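PDB 5TU0: Lmo2125 protein from Listeria monocytogenes serovar 1/2a, which binds maltose and, as a lipid-anchored solute-binding protein, probably delivers it to a membrane sugar transporter for uptake. Local coordinates for residues F146-W160 / F223-L237. The protein carries 2 engineered substitutions. Sequence-based numbering, arbitrary orientation.
Sequences FTSEKGKNTGFLAKW and FIQDQFVKGKAAAIL
Leu-157 and Ala-235 meet through the backbone of a short parallel strand pair: Leu-157 N donates to Ala-235 O (3.1 Å, N-H...O angle 153°), and Leu-157 O accepts from Leu-237 N (3.2 Å). Two residues before Leu-157, Gly-155 O accepts from Ala-235 N at 3.1 Å, with a weak bond from Ala-234 N. Past the end of strand 156-157, a water accepts from Lys-159 N and donates to Leu-237 O.

With chi1 of 57°, Thr-154 OG1 sits between its backbone N and carbonyl carbon and donates to Lys-232 O (2.8 Å) from above the carbonyl plane; Phe-144 O is a second acceptor, so the single proton is probably shared. Lys-232 belongs to the Schellman motif that ends helix 217-229, its N bonded to Gln-227 O, with Gly-231 as C-prime.

Apolar packing fills the angle between strand and helix. Leu-157 CD1 reaches Ala-233 CB at 3.9 Å and Gln-227 CB at 4.0 Å, while its CB lies against Ile-224 CG1. Phe-146 and Phe-223 approach from opposite directions, their planes oblique at 67°: Phe-146 CE1 meets the edge of the Phe-223 ring at CZ (3.8 Å), and Gln-227 CG sits over one face of that ring, toward its rim.

Strand 235-238 also pairs antiparallel with strand 105-121. Helix 217-229 followed by strand 235-238, with strand 156-157 alongside in parallel, is characteristic of the alpha/beta lobes of periplasmic-binding-protein folds.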
loop_
_atom_site.group_PDB
_atom_site.type_symbol
_atom_site.label_atom_id
_atom_site.label_comp_id
_atom_site.label_asym_id
_atom_site.label_seq_id
_atom_site.Cartn_x
_atom_site.Cartn_y
_atom_site.Cartn_z
ATOM N N PHE A 146 -27.827 1.643 -12.491
ATOM C CA PHE A 146 -27.507 3.067 -12.466
ATOM C C PHE A 146 -28.415 3.629 -13.544
ATOM O O PHE A 146 -28.028 3.772 -14.696
ATOM C CB PHE A 146 -26.025 3.262 -12.765
ATOM C CG PHE A 146 -25.542 4.661 -12.563
ATOM C CD1 PHE A 146 -25.244 5.122 -11.289
ATOM C CD2 PHE A 146 -25.340 5.496 -13.634
ATOM C CE1 PHE A 146 -24.768 6.407 -11.089
ATOM C CE2 PHE A 146 -24.876 6.782 -13.445
ATOM C CZ PHE A 146 -24.588 7.240 -12.172
ATOM N N THR A 147 -29.646 3.928 -13.142
ATOM C CA THR A 147 -30.725 4.292 -14.078
ATOM C C THR A 147 -30.528 5.486 -15.022
ATOM O O THR A 147 -31.156 5.530 -16.087
ATOM C CB THR A 147 -32.058 4.434 -13.323
ATOM O OG1 THR A 147 -31.894 5.361 -12.247
ATOM C CG2 THR A 147 -32.479 3.076 -12.749
ATOM N N SER A 148 -29.675 6.440 -14.653
ATOM C CA SER A 148 -29.429 7.590 -15.533
ATOM C C SER A 148 -28.643 7.210 -16.803
ATOM O O SER A 148 -28.556 8.012 -17.724
ATOM C CB SER A 148 -28.698 8.696 -14.780
ATOM O OG SER A 148 -27.501 8.194 -14.235
ATOM N N GLU A 149 -28.050 6.008 -16.830
ATOM C CA GLU A 149 -27.296 5.524 -17.993
ATOM C C GLU A 149 -27.748 4.102 -18.283
ATOM O O GLU A 149 -27.527 3.188 -17.468
ATOM C CB GLU A 149 -25.781 5.570 -17.734
ATOM C CG GLU A 149 -25.271 6.973 -17.441
ATOM C CD GLU A 149 -23.774 7.043 -17.129
ATOM O OE1 GLU A 149 -23.018 6.099 -17.472
ATOM O OE2 GLU A 149 -23.356 8.072 -16.538
ATOM N N LYS A 150 -28.351 3.918 -19.456
ATOM C CA LYS A 150 -28.948 2.636 -19.839
ATOM C C LYS A 150 -28.020 1.444 -19.775
ATOM O O LYS A 150 -27.001 1.421 -20.440
ATOM C CB LYS A 150 -29.544 2.708 -21.249
ATOM C CG LYS A 150 -30.161 1.390 -21.708
ATOM C CD LYS A 150 -31.057 1.560 -22.931
ATOM C CE LYS A 150 -31.652 0.222 -23.326
ATOM N NZ LYS A 150 -32.589 0.334 -24.475
ATOM N N GLY A 151 -28.415 0.452 -18.986
ATOM C CA GLY A 151 -27.681 -0.791 -18.841
ATOM C C GLY A 151 -26.417 -0.729 -17.998
ATOM O O GLY A 151 -25.642 -1.656 -18.031
ATOM N N LYS A 152 -26.221 0.337 -17.232
ATOM C CA LYS A 152 -25.015 0.452 -16.397
ATOM C C LYS A 152 -25.377 0.052 -14.973
ATOM O O LYS A 152 -26.559 0.125 -14.564
ATOM C CB LYS A 152 -24.415 1.859 -16.481
ATOM C CG LYS A 152 -24.196 2.352 -17.915
ATOM C CD LYS A 152 -23.372 1.376 -18.743
ATOM C CE LYS A 152 -23.146 1.890 -20.145
ATOM N NZ LYS A 152 -22.240 0.990 -20.894
ATOM N N ASN A 153 -24.360 -0.383 -14.232
ATOM C CA ASN A 153 -24.572 -0.973 -12.921
ATOM C C ASN A 153 -23.401 -0.662 -11.995
ATOM O O ASN A 153 -22.268 -0.579 -12.438
ATOM C CB ASN A 153 -24.764 -2.492 -13.143
ATOM C CG ASN A 153 -25.141 -3.249 -11.873
ATOM O OD1 ASN A 153 -24.291 -3.514 -11.027
ATOM N ND2 ASN A 153 -26.414 -3.660 -11.777
ATOM N N THR A 154 -23.703 -0.478 -10.707
ATOM C CA THR A 154 -22.701 -0.155 -9.696
ATOM C C THR A 154 -22.551 -1.258 -8.658
ATOM O O THR A 154 -22.062 -0.992 -7.553
ATOM C CB THR A 154 -23.050 1.182 -8.974
ATOM O OG1 THR A 154 -24.368 1.101 -8.387
ATOM C CG2 THR A 154 -22.997 2.351 -9.953
ATOM N N GLY A 155 -22.961 -2.485 -9.008
ATOM C CA GLY A 155 -22.864 -3.638 -8.102
ATOM C C GLY A 155 -21.468 -3.760 -7.519
ATOM O O GLY A 155 -21.293 -3.884 -6.295
ATOM N N PHE A 156 -20.486 -3.708 -8.407
ATOM C CA PHE A 156 -19.066 -3.737 -8.040
ATOM C C PHE A 156 -18.379 -2.546 -8.695
ATOM O O PHE A 156 -18.626 -2.264 -9.877
ATOM C CB PHE A 156 -18.404 -5.036 -8.510
ATOM C CG PHE A 156 -16.899 -4.980 -8.507
ATOM C CD1 PHE A 156 -16.203 -4.989 -7.321
ATOM C CD2 PHE A 156 -16.182 -4.905 -9.699
ATOM C CE1 PHE A 156 -14.809 -4.920 -7.309
ATOM C CE2 PHE A 156 -14.789 -4.852 -9.693
ATOM C CZ PHE A 156 -14.110 -4.856 -8.503
ATOM N N LEU A 157 -17.516 -1.854 -7.939
ATOM C CA LEU A 157 -16.748 -0.736 -8.490
ATOM C C LEU A 157 -15.308 -0.835 -8.053
ATOM O O LEU A 157 -15.036 -1.247 -6.929
ATOM C CB LEU A 157 -17.290 0.608 -8.003
ATOM C CG LEU A 157 -18.744 0.963 -8.326
ATOM C CD1 LEU A 157 -19.161 2.211 -7.559
ATOM C CD2 LEU A 157 -18.943 1.136 -9.823
ATOM N N ALA A 158 -14.401 -0.450 -8.942
ATOM C CA ALA A 158 -12.953 -0.363 -8.621
ATOM C C ALA A 158 -12.357 0.801 -9.411
ATOM O O ALA A 158 -12.667 0.979 -10.590
ATOM C CB ALA A 158 -12.241 -1.658 -8.947
ATOM N N LYS A 159 -11.499 1.590 -8.761
ATOM C CA LYS A 159 -10.894 2.761 -9.397
ATOM C C LYS A 159 -9.770 2.340 -10.354
ATOM O O LYS A 159 -8.582 2.708 -10.175
ATOM C CB LYS A 159 -10.373 3.714 -8.318
ATOM C CG LYS A 159 -10.045 5.111 -8.814
ATOM C CD LYS A 159 -9.201 5.882 -7.807
ATOM C CE LYS A 159 -8.803 7.242 -8.352
ATOM N NZ LYS A 159 -7.767 7.896 -7.504
ATOM N N TRP A 160 -10.135 1.608 -11.396
ATOM C CA TRP A 160 -9.133 1.086 -12.297
ATOM C C TRP A 160 -8.403 2.088 -13.209
ATOM O O TRP A 160 -7.431 1.703 -13.857
ATOM C CB TRP A 160 -9.631 -0.144 -13.070
ATOM C CG TRP A 160 -9.735 -1.409 -12.224
ATOM C CD1 TRP A 160 -9.027 -1.718 -11.085
ATOM C CD2 TRP A 160 -10.474 -2.588 -12.554
ATOM N NE1 TRP A 160 -9.339 -2.982 -10.656
ATOM C CE2 TRP A 160 -10.222 -3.541 -11.543
ATOM C CE3 TRP A 160 -11.350 -2.917 -13.589
ATOM C CZ2 TRP A 160 -10.824 -4.803 -11.540
ATOM C CZ3 TRP A 160 -11.952 -4.158 -13.581
ATOM C CH2 TRP A 160 -11.683 -5.090 -12.566
ATOM N N PHE A 223 -16.786 9.512 -6.657
ATOM C CA PHE A 223 -17.948 8.792 -7.151
ATOM C C PHE A 223 -18.083 7.452 -6.443
ATOM O O PHE A 223 -19.138 7.106 -5.937
ATOM C CB PHE A 223 -17.808 8.566 -8.663
ATOM C CG PHE A 223 -18.922 7.767 -9.264
ATOM C CD1 PHE A 223 -20.093 8.385 -9.666
ATOM C CD2 PHE A 223 -18.792 6.392 -9.446
ATOM C CE1 PHE A 223 -21.126 7.642 -10.227
ATOM C CE2 PHE A 223 -19.826 5.644 -10.003
ATOM C CZ PHE A 223 -20.993 6.272 -10.387
ATOM N N ILE A 224 -17.000 6.695 -6.425
ATOM C CA ILE A 224 -16.991 5.382 -5.805
ATOM C C ILE A 224 -17.339 5.428 -4.307
ATOM O O ILE A 224 -18.133 4.614 -3.853
ATOM C CB ILE A 224 -15.643 4.674 -6.049
ATOM C CG1 ILE A 224 -15.477 4.360 -7.540
ATOM C CG2 ILE A 224 -15.540 3.373 -5.256
ATOM C CD1 ILE A 224 -14.058 3.974 -7.910
ATOM N N GLN A 225 -16.748 6.361 -3.552
ATOM C CA GLN A 225 -17.014 6.464 -2.110
ATOM C C GLN A 225 -18.452 6.879 -1.844
ATOM O O GLN A 225 -19.089 6.400 -0.901
ATOM C CB GLN A 225 -16.069 7.462 -1.428
ATOM C CG GLN A 225 -14.593 7.146 -1.610
ATOM C CD GLN A 225 -14.237 5.724 -1.272
ATOM O OE1 GLN A 225 -13.537 5.046 -2.037
ATOM N NE2 GLN A 225 -14.733 5.245 -0.151
ATOM N N ASP A 226 -18.947 7.787 -2.678
ATOM C CA ASP A 226 -20.305 8.276 -2.567
ATOM C C ASP A 226 -21.292 7.109 -2.768
ATOM O O ASP A 226 -22.253 6.980 -2.003
ATOM C CB ASP A 226 -20.547 9.401 -3.588
ATOM C CG ASP A 226 -21.912 10.053 -3.440
ATOM O OD1 ASP A 226 -22.178 10.656 -2.371
ATOM O OD2 ASP A 226 -22.700 10.003 -4.413
ATOM N N GLN A 227 -21.051 6.262 -3.777
ATOM C CA GLN A 227 -21.947 5.110 -4.044
ATOM C C GLN A 227 -21.932 4.080 -2.907
ATOM O O GLN A 227 -22.986 3.590 -2.474
ATOM C CB GLN A 227 -21.598 4.423 -5.369
ATOM C CG GLN A 227 -21.772 5.308 -6.601
ATOM C CD GLN A 227 -23.223 5.667 -6.884
ATOM O OE1 GLN A 227 -23.571 6.850 -6.999
ATOM N NE2 GLN A 227 -24.071 4.662 -6.997
ATOM N N PHE A 228 -20.747 3.741 -2.420
ATOM C CA PHE A 228 -20.668 2.768 -1.342
ATOM C C PHE A 228 -21.283 3.300 -0.029
ATOM O O PHE A 228 -22.084 2.608 0.614
ATOM C CB PHE A 228 -19.226 2.327 -1.120
ATOM C CG PHE A 228 -19.100 1.157 -0.199
ATOM C CD1 PHE A 228 -19.511 -0.094 -0.604
ATOM C CD2 PHE A 228 -18.567 1.305 1.081
ATOM C CE1 PHE A 228 -19.410 -1.180 0.241
ATOM C CE2 PHE A 228 -18.451 0.213 1.933
ATOM C CZ PHE A 228 -18.867 -1.032 1.510
ATOM N N VAL A 229 -20.925 4.531 0.348
ATOM C CA VAL A 229 -21.420 5.156 1.598
ATOM C C VAL A 229 -22.932 5.415 1.570
ATOM O O VAL A 229 -23.566 5.515 2.630
ATOM C CB VAL A 229 -20.619 6.442 1.962
ATOM C CG1 VAL A 229 -21.232 7.179 3.137
ATOM C CG2 VAL A 229 -19.180 6.078 2.297
ATOM N N LYS A 230 -23.520 5.495 0.377
ATOM C CA LYS A 230 -24.965 5.696 0.270
ATOM C C LYS A 230 -25.741 4.413 0.005
ATOM O O LYS A 230 -26.941 4.463 -0.270
ATOM C CB LYS A 230 -25.281 6.769 -0.781
ATOM C CG LYS A 230 -24.869 8.147 -0.306
ATOM C CD LYS A 230 -25.119 9.221 -1.342
ATOM C CE LYS A 230 -24.816 10.587 -0.752
ATOM N NZ LYS A 230 -24.925 11.653 -1.782
ATOM N N GLY A 231 -25.075 3.264 0.116
ATOM C CA GLY A 231 -25.752 1.978 -0.080
ATOM C C GLY A 231 -26.150 1.645 -1.517
ATOM O O GLY A 231 -27.094 0.890 -1.729
ATOM N N LYS A 232 -25.427 2.191 -2.495
ATOM C CA LYS A 232 -25.723 1.964 -3.925
ATOM C C LYS A 232 -24.715 1.038 -4.626
ATOM O O LYS A 232 -24.968 0.581 -5.740
ATOM C CB LYS A 232 -25.806 3.305 -4.633
ATOM C CG LYS A 232 -26.888 4.210 -4.058
ATOM C CD LYS A 232 -26.884 5.574 -4.709
ATOM C CE LYS A 232 -28.025 6.416 -4.170
ATOM N NZ LYS A 232 -28.079 7.724 -4.870
ATOM N N ALA A 233 -23.553 0.818 -4.000
ATOM C CA ALA A 233 -22.559 -0.131 -4.500
ATOM C C ALA A 233 -22.461 -1.241 -3.465
ATOM O O ALA A 233 -22.308 -0.961 -2.268
ATOM C CB ALA A 233 -21.207 0.538 -4.695
ATOM N N ALA A 234 -22.550 -2.490 -3.913
ATOM C CA ALA A 234 -22.520 -3.649 -3.008
ATOM C C ALA A 234 -21.119 -4.060 -2.563
ATOM O O ALA A 234 -20.947 -4.555 -1.440
ATOM C CB ALA A 234 -23.215 -4.832 -3.652
ATOM N N ALA A 235 -20.136 -3.849 -3.435
ATOM C CA ALA A 235 -18.753 -4.219 -3.160
ATOM C C ALA A 235 -17.790 -3.336 -3.937
ATOM O O ALA A 235 -18.035 -2.991 -5.108
ATOM C CB ALA A 235 -18.528 -5.685 -3.522
ATOM N N ILE A 236 -16.687 -2.964 -3.287
ATOM C CA ILE A 236 -15.701 -2.133 -3.936
ATOM C C ILE A 236 -14.305 -2.504 -3.492
ATOM O O ILE A 236 -14.112 -3.076 -2.402
ATOM C CB ILE A 236 -15.873 -0.612 -3.598
ATOM C CG1 ILE A 236 -15.654 -0.330 -2.100
ATOM C CG2 ILE A 236 -17.248 -0.116 -3.985
ATOM C CD1 ILE A 236 -15.651 1.148 -1.752
ATOM N N LEU A 237 -13.337 -2.176 -4.332
ATOM C CA LEU A 237 -11.927 -2.365 -4.012
ATOM C C LEU A 237 -11.531 -1.137 -3.199
ATOM O O LEU A 237 -11.929 -0.036 -3.550
ATOM C CB LEU A 237 -11.135 -2.444 -5.313
ATOM C CG LEU A 237 -9.658 -2.789 -5.278
ATOM C CD1 LEU A 237 -9.429 -4.124 -4.593
ATOM C CD2 LEU A 237 -9.136 -2.810 -6.703
HETATM O O HOH W 1 -11.703 1.519 -5.907
#